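Local coordinates for protein aspartate-semialdehyde dehydrogenase (Thermus thermophilus, PDB 2YV3) that probably catalyses the NADPH-dependent reductive dephosphorylation of L-aspartyl-4-phosphate to L-aspartate-semialdehyde, a step on the way to lysine, methionine and threonine, at residues 185-190 against 229-234; 286-291 against 305-310; 65-70 against 88-93; 201-206 against 224-229. All coordinates share one frame; numbering follows the deposited sequence.

Contact 1 of 4, residues 185-190 against 229-234; sequences HPLPFN and AVRVPT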
loop_
_atom_site.group_PDB
_atom_site.type_symbol
_atom_site.label_atom_id
_atom_site.label_comp_id
_atom_site.label_asym_id
_atom_site.label_seq_id
_atom_site.Cartn_x
_atom_site.Cartn_y
_atom_site.Cartn_z
ATOM N N HIS A 185 -4.780 -14.019 7.667
ATOM C CA HIS A 185 -4.429 -14.909 6.566
ATOM C C HIS A 185 -2.899 -15.044 6.513
ATOM O O HIS A 185 -2.200 -14.556 7.398
ATOM C CB HIS A 185 -4.937 -14.294 5.251
ATOM C CG HIS A 185 -6.421 -14.088 5.203
ATOM N ND1 HIS A 185 -7.292 -15.038 4.714
ATOM C CD2 HIS A 185 -7.185 -13.032 5.573
ATOM C CE1 HIS A 185 -8.528 -14.576 4.783
ATOM N NE2 HIS A 185 -8.492 -13.361 5.302
ATOM N N PRO A 186 -2.362 -15.732 5.485
ATOM C CA PRO A 186 -0.897 -15.858 5.410
ATOM C C PRO A 186 -0.357 -14.568 4.785
ATOM O O PRO A 186 -0.730 -14.228 3.669
ATOM C CB PRO A 186 -0.689 -17.071 4.494
ATOM C CG PRO A 186 -1.999 -17.793 4.530
ATOM C CD PRO A 186 -3.006 -16.680 4.564
ATOM N N LEU A 187 0.505 -13.845 5.497
ATOM C CA LEU A 187 1.026 -12.581 4.976
ATOM C C LEU A 187 2.255 -12.626 4.071
ATOM O O LEU A 187 2.580 -11.629 3.430
ATOM C CB LEU A 187 1.288 -11.598 6.125
ATOM C CG LEU A 187 1.753 -10.188 5.707
ATOM C CD1 LEU A 187 0.634 -9.435 4.993
ATOM C CD2 LEU A 187 2.187 -9.426 6.934
ATOM N N PRO A 188 2.963 -13.763 4.000
ATOM C CA PRO A 188 4.132 -13.734 3.106
ATOM C C PRO A 188 3.726 -13.489 1.653
ATOM O O PRO A 188 2.871 -14.181 1.123
ATOM C CB PRO A 188 4.768 -15.103 3.328
ATOM C CG PRO A 188 4.472 -15.365 4.759
ATOM C CD PRO A 188 3.017 -14.940 4.882
ATOM N N PHE A 189 4.335 -12.483 1.031
ATOM C CA PHE A 189 4.046 -12.112 -0.354
ATOM C C PHE A 189 2.576 -11.827 -0.590
ATOM O O PHE A 189 1.953 -12.364 -1.499
ATOM C CB PHE A 189 4.541 -13.216 -1.281
ATOM C CG PHE A 189 6.025 -13.265 -1.384
ATOM C CD1 PHE A 189 6.711 -12.259 -2.054
ATOM C CD2 PHE A 189 6.746 -14.271 -0.767
ATOM C CE1 PHE A 189 8.098 -12.259 -2.106
ATOM C CE2 PHE A 189 8.136 -14.278 -0.813
ATOM C CZ PHE A 189 8.812 -13.269 -1.484
ATOM N N ASN A 190 2.016 -10.951 0.218
ATOM C CA ASN A 190 0.606 -10.671 0.071
ATOM C C ASN A 190 0.195 -9.466 0.901
ATOM O O ASN A 190 0.968 -8.978 1.724
ATOM C CB ASN A 190 -0.163 -11.905 0.524
ATOM C CG ASN A 190 -1.651 -11.719 0.456
ATOM O OD1 ASN A 190 -2.182 -11.277 -0.556
ATOM N ND2 ASN A 190 -2.342 -12.070 1.537
ATOM N N ALA A 229 -6.655 0.768 6.059
ATOM C CA ALA A 229 -5.515 0.149 6.708
ATOM C C ALA A 229 -5.154 -1.153 6.012
ATOM O O ALA A 229 -5.972 -2.069 5.936
ATOM C CB ALA A 229 -5.826 -0.114 8.195
ATOM N N VAL A 230 -3.939 -1.244 5.484
ATOM C CA VAL A 230 -3.542 -2.484 4.835
ATOM C C VAL A 230 -2.249 -3.011 5.423
ATOM O O VAL A 230 -1.310 -2.254 5.653
ATOM C CB VAL A 230 -3.414 -2.323 3.327
ATOM C CG1 VAL A 230 -3.148 -3.700 2.684
ATOM C CG2 VAL A 230 -4.692 -1.697 2.773
ATOM N N ARG A 231 -2.242 -4.312 5.698
ATOM C CA ARG A 231 -1.112 -5.014 6.294
ATOM C C ARG A 231 -0.217 -5.452 5.135
ATOM O O ARG A 231 -0.735 -5.833 4.093
ATOM C CB ARG A 231 -1.647 -6.236 7.069
ATOM C CG ARG A 231 -0.617 -7.116 7.783
ATOM C CD ARG A 231 -0.006 -6.451 9.021
ATOM N NE ARG A 231 -0.803 -6.554 10.241
ATOM C CZ ARG A 231 -0.852 -5.588 11.161
ATOM N NH1 ARG A 231 -0.163 -4.470 10.970
ATOM N NH2 ARG A 231 -1.561 -5.727 12.279
ATOM N N VAL A 232 1.104 -5.395 5.289
ATOM C CA VAL A 232 1.995 -5.811 4.201
ATOM C C VAL A 232 3.250 -6.481 4.726
ATOM O O VAL A 232 3.579 -6.371 5.899
ATOM C CB VAL A 232 2.419 -4.632 3.310
ATOM C CG1 VAL A 232 1.182 -3.877 2.827
ATOM C CG2 VAL A 232 3.384 -3.711 4.075
ATOM N N PRO A 233 3.978 -7.180 3.851
ATOM C CA PRO A 233 5.201 -7.870 4.274
ATOM C C PRO A 233 6.375 -6.967 4.619
ATOM O O PRO A 233 7.294 -6.778 3.828
ATOM C CB PRO A 233 5.501 -8.800 3.096
ATOM C CG PRO A 233 4.178 -8.991 2.469
ATOM C CD PRO A 233 3.606 -7.599 2.497
ATOM N N THR A 234 6.335 -6.414 5.820
ATOM C CA THR A 234 7.394 -5.551 6.294
ATOM C C THR A 234 7.576 -5.756 7.792
ATOM O O THR A 234 6.618 -5.958 8.518
ATOM C CB THR A 234 7.079 -4.097 5.953
ATOM O OG1 THR A 234 6.926 -3.992 4.537
ATOM C CG2 THR A 234 8.220 -3.197 6.335
#

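Contact 2 of 4, residues 286-291 against 305-310; sequences WDVEVG and FFVVGD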
loop_
_atom_site.group_PDB
_atom_site.type_symbol
_atom_site.label_atom_id
_atom_site.label_comp_id
_atom_site.label_asym_id
_atom_site.label_seq_id
_atom_site.Cartn_x
_atom_site.Cartn_y
_atom_site.Cartn_z
ATOM N N TRP A 286 14.426 7.866 14.986
ATOM C CA TRP A 286 13.343 8.377 15.838
ATOM C C TRP A 286 12.471 9.268 14.974
ATOM O O TRP A 286 11.323 9.544 15.305
ATOM C CB TRP A 286 13.859 9.191 17.035
ATOM C CG TRP A 286 14.896 8.498 17.862
ATOM C CD1 TRP A 286 15.138 7.154 17.921
ATOM C CD2 TRP A 286 15.853 9.114 18.735
ATOM N NE1 TRP A 286 16.192 6.894 18.765
ATOM C CE2 TRP A 286 16.658 8.081 19.273
ATOM C CE3 TRP A 286 16.124 10.441 19.105
ATOM C CZ2 TRP A 286 17.703 8.330 20.172
ATOM C CZ3 TRP A 286 17.162 10.690 20.000
ATOM C CH2 TRP A 286 17.944 9.636 20.516
ATOM N N ASP A 287 13.014 9.715 13.854
ATOM C CA ASP A 287 12.232 10.556 12.972
ATOM C C ASP A 287 11.291 9.792 12.068
ATOM O O ASP A 287 11.266 8.555 12.015
ATOM C CB ASP A 287 13.125 11.418 12.088
ATOM C CG ASP A 287 13.618 12.636 12.794
ATOM O OD1 ASP A 287 13.223 12.826 13.959
ATOM O OD2 ASP A 287 14.393 13.401 12.180
ATOM N N VAL A 288 10.516 10.575 11.345
ATOM C CA VAL A 288 9.572 10.061 10.397
ATOM C C VAL A 288 10.055 10.720 9.138
ATOM O O VAL A 288 10.409 11.899 9.152
ATOM C CB VAL A 288 8.136 10.550 10.729
ATOM C CG1 VAL A 288 8.152 12.044 11.056
ATOM C CG2 VAL A 288 7.210 10.304 9.559
ATOM N N GLU A 289 10.108 9.979 8.050
ATOM C CA GLU A 289 10.524 10.591 6.808
ATOM C C GLU A 289 9.264 10.969 6.070
ATOM O O GLU A 289 8.233 10.337 6.260
ATOM C CB GLU A 289 11.375 9.621 5.992
ATOM C CG GLU A 289 12.824 9.543 6.496
ATOM C CD GLU A 289 13.549 8.294 6.020
ATOM O OE1 GLU A 289 14.742 8.130 6.334
ATOM O OE2 GLU A 289 12.914 7.467 5.336
ATOM N N VAL A 290 9.332 12.027 5.269
ATOM C CA VAL A 290 8.183 12.480 4.478
ATOM C C VAL A 290 8.627 12.921 3.072
ATOM O O VAL A 290 9.504 13.765 2.906
ATOM C CB VAL A 290 7.446 13.645 5.184
ATOM C CG1 VAL A 290 6.243 14.087 4.343
ATOM C CG2 VAL A 290 6.992 13.204 6.572
ATOM N N GLY A 291 8.012 12.337 2.057
ATOM C CA GLY A 291 8.381 12.663 0.701
ATOM C C GLY A 291 7.227 12.639 -0.266
ATOM O O GLY A 291 6.052 12.592 0.120
ATOM N N PHE A 305 1.342 13.356 -0.358
ATOM C CA PHE A 305 2.651 13.028 0.182
ATOM C C PHE A 305 2.661 11.586 0.650
ATOM O O PHE A 305 1.624 10.946 0.684
ATOM C CB PHE A 305 3.068 13.962 1.329
ATOM C CG PHE A 305 1.943 14.373 2.240
ATOM C CD1 PHE A 305 1.030 15.358 1.841
ATOM C CD2 PHE A 305 1.820 13.819 3.515
ATOM C CE1 PHE A 305 0.023 15.791 2.692
ATOM C CE2 PHE A 305 0.810 14.245 4.379
ATOM C CZ PHE A 305 -0.092 15.240 3.959
ATOM N N PHE A 306 3.855 11.084 0.968
ATOM C CA PHE A 306 4.068 9.716 1.440
ATOM C C PHE A 306 4.806 9.860 2.763
ATOM O O PHE A 306 5.600 10.764 2.935
ATOM C CB PHE A 306 4.934 8.935 0.439
ATOM C CG PHE A 306 4.920 7.443 0.646
ATOM C CD1 PHE A 306 3.770 6.704 0.393
ATOM C CD2 PHE A 306 6.049 6.783 1.110
ATOM C CE1 PHE A 306 3.737 5.328 0.601
ATOM C CE2 PHE A 306 6.032 5.394 1.324
ATOM C CZ PHE A 306 4.862 4.670 1.067
ATOM N N VAL A 307 4.562 8.964 3.699
ATOM C CA VAL A 307 5.210 9.088 4.989
ATOM C C VAL A 307 5.628 7.765 5.583
ATOM O O VAL A 307 4.957 6.753 5.419
ATOM C CB VAL A 307 4.273 9.794 5.999
ATOM C CG1 VAL A 307 5.050 10.204 7.230
ATOM C CG2 VAL A 307 3.610 11.019 5.340
ATOM N N VAL A 308 6.745 7.760 6.278
ATOM C CA VAL A 308 7.175 6.535 6.900
ATOM C C VAL A 308 7.698 6.858 8.293
ATOM O O VAL A 308 8.325 7.886 8.511
ATOM C CB VAL A 308 8.256 5.836 6.032
ATOM C CG1 VAL A 308 8.313 4.348 6.335
ATOM C CG2 VAL A 308 7.925 6.026 4.573
ATOM N N GLY A 309 7.404 5.989 9.246
ATOM C CA GLY A 309 7.871 6.194 10.603
ATOM C C GLY A 309 8.024 4.831 11.215
ATOM O O GLY A 309 7.275 3.931 10.865
ATOM N N ASP A 310 8.994 4.666 12.106
ATOM C CA ASP A 310 9.195 3.367 12.729
ATOM C C ASP A 310 7.989 3.115 13.608
ATOM O O ASP A 310 7.621 3.958 14.425
ATOM C CB ASP A 310 10.468 3.341 13.572
ATOM C CG ASP A 310 10.710 1.981 14.205
ATOM O OD1 ASP A 310 11.458 1.153 13.630
ATOM O OD2 ASP A 310 10.126 1.729 15.277
#

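Contact 3 of 4, residues 65-70 against 88-93; sequences VLASAG and VVDNSS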
loop_
_atom_site.group_PDB
_atom_site.type_symbol
_atom_site.label_atom_id
_atom_site.label_comp_id
_atom_site.label_asym_id
_atom_site.label_seq_id
_atom_site.Cartn_x
_atom_site.Cartn_y
_atom_site.Cartn_z
ATOM N N VAL A 65 4.570 5.392 35.425
ATOM C CA VAL A 65 4.222 4.081 34.904
ATOM C C VAL A 65 4.038 4.138 33.387
ATOM O O VAL A 65 3.144 4.818 32.884
ATOM C CB VAL A 65 2.933 3.571 35.553
ATOM C CG1 VAL A 65 1.841 4.558 35.322
ATOM C CG2 VAL A 65 2.545 2.212 34.974
ATOM N N LEU A 66 4.890 3.429 32.653
ATOM C CA LEU A 66 4.777 3.420 31.202
ATOM C C LEU A 66 4.173 2.099 30.743
ATOM O O LEU A 66 4.885 1.134 30.485
ATOM C CB LEU A 66 6.146 3.647 30.562
ATOM C CG LEU A 66 6.628 5.109 30.595
ATOM C CD1 LEU A 66 7.877 5.252 31.443
ATOM C CD2 LEU A 66 6.926 5.571 29.179
ATOM N N ALA A 67 2.850 2.088 30.631
ATOM C CA ALA A 67 2.089 0.912 30.239
ATOM C C ALA A 67 2.042 0.554 28.751
ATOM O O ALA A 67 1.632 1.366 27.916
ATOM C CB ALA A 67 0.679 1.054 30.752
ATOM N N SER A 68 2.436 -0.684 28.449
ATOM C CA SER A 68 2.447 -1.260 27.097
ATOM C C SER A 68 2.076 -2.745 27.237
ATOM O O SER A 68 2.707 -3.620 26.629
ATOM C CB SER A 68 3.849 -1.135 26.477
ATOM O OG SER A 68 4.014 -1.973 25.333
ATOM N N ALA A 69 1.050 -3.020 28.042
ATOM C CA ALA A 69 0.621 -4.394 28.307
ATOM C C ALA A 69 -0.871 -4.665 28.085
ATOM O O ALA A 69 -1.565 -5.145 28.997
ATOM C CB ALA A 69 0.995 -4.764 29.734
ATOM N N GLY A 70 -1.364 -4.365 26.885
ATOM C CA GLY A 70 -2.767 -4.592 26.578
ATOM C C GLY A 70 -3.758 -3.727 27.335
ATOM O O GLY A 70 -3.407 -3.092 28.322
ATOM N N VAL A 88 0.588 8.050 34.741
ATOM C CA VAL A 88 0.379 6.924 33.840
ATOM C C VAL A 88 0.236 7.241 32.356
ATOM O O VAL A 88 -0.678 7.949 31.927
ATOM C CB VAL A 88 -0.848 6.076 34.251
ATOM C CG1 VAL A 88 -0.854 4.773 33.459
ATOM C CG2 VAL A 88 -0.838 5.810 35.755
ATOM N N VAL A 89 1.172 6.696 31.586
ATOM C CA VAL A 89 1.194 6.833 30.148
ATOM C C VAL A 89 0.926 5.424 29.636
ATOM O O VAL A 89 1.703 4.491 29.888
ATOM C CB VAL A 89 2.566 7.315 29.652
ATOM C CG1 VAL A 89 2.459 7.761 28.220
ATOM C CG2 VAL A 89 3.065 8.453 30.523
ATOM N N ASP A 90 -0.184 5.271 28.925
ATOM C CA ASP A 90 -0.567 3.980 28.395
ATOM C C ASP A 90 -0.577 3.962 26.865
ATOM O O ASP A 90 -1.185 4.828 26.242
ATOM C CB ASP A 90 -1.949 3.623 28.947
ATOM C CG ASP A 90 -2.488 2.318 28.394
ATOM O OD1 ASP A 90 -1.842 1.264 28.589
ATOM O OD2 ASP A 90 -3.568 2.339 27.761
ATOM N N ASN A 91 0.102 2.981 26.267
ATOM C CA ASN A 91 0.125 2.848 24.808
ATOM C C ASN A 91 -1.049 2.006 24.308
ATOM O O ASN A 91 -1.168 1.726 23.113
ATOM C CB ASN A 91 1.417 2.185 24.313
ATOM C CG ASN A 91 1.396 1.927 22.799
ATOM O OD1 ASN A 91 1.333 2.863 21.997
ATOM N ND2 ASN A 91 1.428 0.657 22.411
ATOM N N SER A 92 -1.911 1.585 25.220
ATOM C CA SER A 92 -3.046 0.769 24.821
ATOM C C SER A 92 -4.196 1.686 24.498
ATOM O O SER A 92 -4.101 2.900 24.678
ATOM C CB SER A 92 -3.465 -0.176 25.952
ATOM O OG SER A 92 -4.433 0.428 26.788
ATOM N N SER A 93 -5.278 1.095 24.010
ATOM C CA SER A 93 -6.480 1.852 23.692
ATOM C C SER A 93 -7.482 1.400 24.733
ATOM O O SER A 93 -8.238 0.443 24.520
ATOM C CB SER A 93 -6.997 1.520 22.293
ATOM O OG SER A 93 -7.917 2.517 21.895
#

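Contact 4 of 4, residues 201-206 against 224-229; sequences NGYTRE and RISATA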
loop_
_atom_site.group_PDB
_atom_site.type_symbol
_atom_site.label_atom_id
_atom_site.label_comp_id
_atom_site.label_asym_id
_atom_site.label_seq_id
_atom_site.Cartn_x
_atom_site.Cartn_y
_atom_site.Cartn_z
ATOM N N ASN A 201 -20.083 0.816 9.868
ATOM C CA ASN A 201 -19.970 1.617 8.648
ATOM C C ASN A 201 -19.027 1.042 7.567
ATOM O O ASN A 201 -18.917 1.609 6.476
ATOM C CB ASN A 201 -19.596 3.084 8.969
ATOM C CG ASN A 201 -18.241 3.230 9.613
ATOM O OD1 ASN A 201 -17.405 2.328 9.567
ATOM N ND2 ASN A 201 -18.010 4.386 10.213
ATOM N N GLY A 202 -18.367 -0.078 7.865
ATOM C CA GLY A 202 -17.495 -0.697 6.880
ATOM C C GLY A 202 -16.012 -0.716 7.196
ATOM O O GLY A 202 -15.304 -1.665 6.847
ATOM N N TYR A 203 -15.548 0.345 7.849
ATOM C CA TYR A 203 -14.155 0.489 8.253
ATOM C C TYR A 203 -13.799 -0.461 9.397
ATOM O O TYR A 203 -14.663 -1.125 9.977
ATOM C CB TYR A 203 -13.893 1.933 8.680
ATOM C CG TYR A 203 -14.002 2.895 7.539
ATOM C CD1 TYR A 203 -12.879 3.260 6.814
ATOM C CD2 TYR A 203 -15.249 3.353 7.098
ATOM C CE1 TYR A 203 -12.982 4.045 5.673
ATOM C CE2 TYR A 203 -15.366 4.142 5.957
ATOM C CZ TYR A 203 -14.222 4.479 5.249
ATOM O OH TYR A 203 -14.309 5.222 4.099
ATOM N N THR A 204 -12.507 -0.536 9.694
ATOM C CA THR A 204 -12.006 -1.379 10.773
ATOM C C THR A 204 -11.641 -0.456 11.928
ATOM O O THR A 204 -11.471 0.750 11.730
ATOM C CB THR A 204 -10.748 -2.182 10.334
ATOM O OG1 THR A 204 -9.615 -1.306 10.230
ATOM C CG2 THR A 204 -11.002 -2.862 8.985
ATOM N N ARG A 205 -11.532 -1.011 13.129
ATOM C CA ARG A 205 -11.190 -0.201 14.294
ATOM C C ARG A 205 -9.906 0.559 14.013
ATOM O O ARG A 205 -9.761 1.693 14.429
ATOM C CB ARG A 205 -11.028 -1.081 15.546
ATOM C CG ARG A 205 -10.332 -0.396 16.727
ATOM C CD ARG A 205 -11.169 -0.408 18.016
ATOM N NE ARG A 205 -10.401 0.109 19.155
ATOM C CZ ARG A 205 -10.897 0.343 20.370
ATOM N NH1 ARG A 205 -12.176 0.109 20.632
ATOM N NH2 ARG A 205 -10.113 0.827 21.324
ATOM N N GLU A 206 -8.979 -0.064 13.298
ATOM C CA GLU A 206 -7.720 0.595 12.967
ATOM C C GLU A 206 -8.003 1.839 12.124
ATOM O O GLU A 206 -7.642 2.946 12.496
ATOM C CB GLU A 206 -6.813 -0.356 12.189
ATOM C CG GLU A 206 -5.389 0.113 12.070
ATOM C CD GLU A 206 -4.573 -0.106 13.334
ATOM O OE1 GLU A 206 -5.134 -0.464 14.408
ATOM O OE2 GLU A 206 -3.343 0.095 13.247
ATOM N N ARG A 224 -12.535 15.932 7.566
ATOM C CA ARG A 224 -13.077 14.723 6.916
ATOM C C ARG A 224 -11.932 13.758 6.697
ATOM O O ARG A 224 -11.034 14.051 5.923
ATOM C CB ARG A 224 -13.682 15.043 5.542
ATOM C CG ARG A 224 -14.837 16.021 5.568
ATOM C CD ARG A 224 -16.077 15.394 6.176
ATOM N NE ARG A 224 -16.828 14.626 5.188
ATOM C CZ ARG A 224 -17.553 13.549 5.476
ATOM N NH1 ARG A 224 -18.212 12.913 4.510
ATOM N NH2 ARG A 224 -17.600 13.093 6.726
ATOM N N ILE A 225 -11.946 12.612 7.358
ATOM C CA ILE A 225 -10.856 11.679 7.163
ATOM C C ILE A 225 -11.332 10.286 6.763
ATOM O O ILE A 225 -12.214 9.713 7.408
ATOM C CB ILE A 225 -10.004 11.542 8.439
ATOM C CG1 ILE A 225 -9.765 12.901 9.071
ATOM C CG2 ILE A 225 -8.658 10.932 8.102
ATOM C CD1 ILE A 225 -9.053 12.805 10.421
ATOM N N SER A 226 -10.737 9.760 5.694
ATOM C CA SER A 226 -11.024 8.417 5.179
ATOM C C SER A 226 -9.678 7.713 5.213
ATOM O O SER A 226 -8.649 8.356 5.025
ATOM C CB SER A 226 -11.529 8.489 3.735
ATOM O OG SER A 226 -11.652 7.210 3.129
ATOM N N ALA A 227 -9.672 6.408 5.460
ATOM C CA ALA A 227 -8.413 5.656 5.508
ATOM C C ALA A 227 -8.618 4.161 5.308
ATOM O O ALA A 227 -9.600 3.597 5.794
ATOM C CB ALA A 227 -7.712 5.901 6.841
ATOM N N THR A 228 -7.693 3.529 4.586
ATOM C CA THR A 228 -7.748 2.090 4.339
ATOM C C THR A 228 -6.504 1.481 4.951
ATOM O O THR A 228 -5.418 1.649 4.410
ATOM C CB THR A 228 -7.712 1.721 2.831
ATOM O OG1 THR A 228 -8.791 2.353 2.142
ATOM C CG2 THR A 228 -7.825 0.178 2.655
ATOM N N ALA A 229 -6.655 0.768 6.059
ATOM C CA ALA A 229 -5.515 0.149 6.708
ATOM C C ALA A 229 -5.154 -1.153 6.012
ATOM O O ALA A 229 -5.972 -2.069 5.936
ATOM C CB ALA A 229 -5.826 -0.114 8.195
#

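Contact 1 of 4, residues 185-190 against 229-234
Leu187, on the loop between helices 159-173 and 205-219, meets Arg231 and Pro233 in a buried loop-to-loop packing contact; the second loop, 229-234, links strands 224-228 and 237-246. One methyl of Leu187, CD2, lies 3.7 Å from Arg231 CG, and CD1 is almost as near the same carbon, the two side chains crossing at about a right angle. With CG anti to the backbone N (chi1 -176°), the leucine fork reaches across to the backbone of Val232, where CD2 is 3.5 Å from Val232 O. The Pro233 ring, centre of an inverse gamma turn, sits beside two carbonyl oxygens: its CG is 3.2 Å from Leu187 O, and its CD is 3.1 Å from Asn190 O. Replacing Leu187 by alanine would probably leave the aliphatic part of Arg231, a residue predicted to bind substrate, less firmly packed and more able to shift. Asn190 gives a weak hydrogen bond from ND2 to Pro186 O, while its OD1 accepts from the backbone N of Leu280 of the second subunit. Val230 and Val232 share backbone hydrogen bonds with Gln152, just past strand 143-151, and Pro188 and Phe189 pack on helix 159-173.

Contact 2 of 4, residues 286-291 against 305-310
Val290 and Val307, an antiparallel non-hydrogen-bonded pair, lie side by side and point to the same face of the sheet, with Val290 CG2 3.6 Å from Val307 CG1. Both have CG1 anti to the backbone N (chi1 -179° in Val290, -167° in Val307), so that Val290 offers the methyl beside its own N, CG2, and Val307 the one anti to its N, CG1. Val288 adds to this apolar face, and Val290 CG1 also lies 4.4 Å from Phe305 CB. The Phe305 ring leads away from the partner strand and takes Val307 CG2 at its edge, in plane. Around this centre runs the backbone ladder of a beta hairpin formed by strands 288-295 and 302-310. Gly291 and Phe306 form a hydrogen-bonded pair, Gly291 N to Phe306 O at 3.0 Å and Phe306 N to Gly291 O at 2.8 Å. Glu289 pairs likewise with Val308, whose N gives a nearly straight bond to Glu289 O at 3.0 Å. At the polar edge Glu289 OE1 makes a salt bridge with Lys285, and Asp310 OD1 makes one with Arg236. The valine face rests on helix 125-141, through Met132, Ala133 and Ile129; on the other face Val308 packs on helix 279-282, and Phe306 touches strand 237-246, the next strand of the sheet, and Pro193 of the second subunit.

Contact 3 of 4, residues 65-70 against 88-93
Ala67 O accepts a hydrogen bond from Asn91 N at 2.8 Å, nearly straight at the hydrogen (171°), and a CA-H...O contact from Asp90 CA at 3.4 Å also reaches it. One step back, Ala67 N donates to Val89 O at 2.8 Å, an oxygen that Leu66 CA also approaches, while Val89 N donates to Val65 O at 3.0 Å. These bonds join strands 64-67 and 87-90 in parallel, the two ends of a beta-alpha-beta unit whose crossover carries helix 70-83, in the Rossmann-type NAD-binding domain. The Asp90 side chain lies on the same face as Ala67: its CG, anti to the backbone N (chi1 177°), carries OD1 to 3.3 Å from Ala67 CB. The other carboxylate oxygen, OD2, is modelled so close to Ser92 OG, in the loop after the strand, that their bond is doubtful. Past the strand ends, Ser92 CB comes to 3.8 Å from Gly70 O. Asn91 turns its amide elsewhere, OD1 accepting from Asn122 ND2, and its side chain packs on Val12, predicted to bind NADP(+). Leu66 and Val89 face helix 319-327, whereas Val65 and Val88 lie against Trp81 and Ala82 of helix 70-83.

Contact 4 of 4, residues 201-206 against 224-229
Tyr203 sets the edge of its ring against strand 224-228, an outermost strand, within this chain, of the mixed sheet in the dimerisation domain; Tyr203 lies just before the N-terminus of helix 205-219. Ring atom CE1 is 3.4 Å from Ala227 O, which lies in the ring plane, and the hydroxyl OH makes a weak hydrogen bond with Ser226 OG at 3.5 Å. The phenol is placed by CG standing anti to the carbonyl carbon (chi1 -67°), and its oxygen has a further weak partner in Leu297 N of the second subunit. Arg294 of that subunit adds a cation-pi interaction with the ring. Exchanging Tyr203 for an alanine would probably leave Arg294 of the second subunit without its aromatic partner and open a gap beside Ala227. Just past the strand's end, Ala229 CB meets the aliphatic part of Glu206, 3.9 Å from CG. The glutamate chain bends at chi2, and its OE1 pairs with Lys209; its side chain lies near Gln152 and Cys125, predicted to bind substrate and to form the acyl-thioester intermediate. Behind these contacts, Thr204 occupies the N-cap position and its side chain caps a backbone N of helix 205-219. Asn201 forms an Asx turn ahead of the helix, its OD1 accepting from Tyr203 N at 3.2 Å.

How the contacts relate
All four contacts are largely buried, though contact 3 has more exposed loop residues at its strand ends. Contact 3 belongs to the NAD-binding domain and the other three to the dimerisation domain. Contacts 2 and 3 are sheet pairings held by backbone hydrogen bonds, one antiparallel and one parallel; contacts 1 and 4 rely mainly on side-chain packing. Contacts 1 and 4 share Ala229, where strand 224-228 gives way to the loop carrying Arg231, and both touch the second subunit, which contact 2 reaches through Phe306. Contacts 2 and 4 reach the same mixed sheet, at the two strands that are outermost within this chain. Contacts 3 and 4 meet across the domains, Ser93 OG lying 2.8 Å from Arg205 NH2.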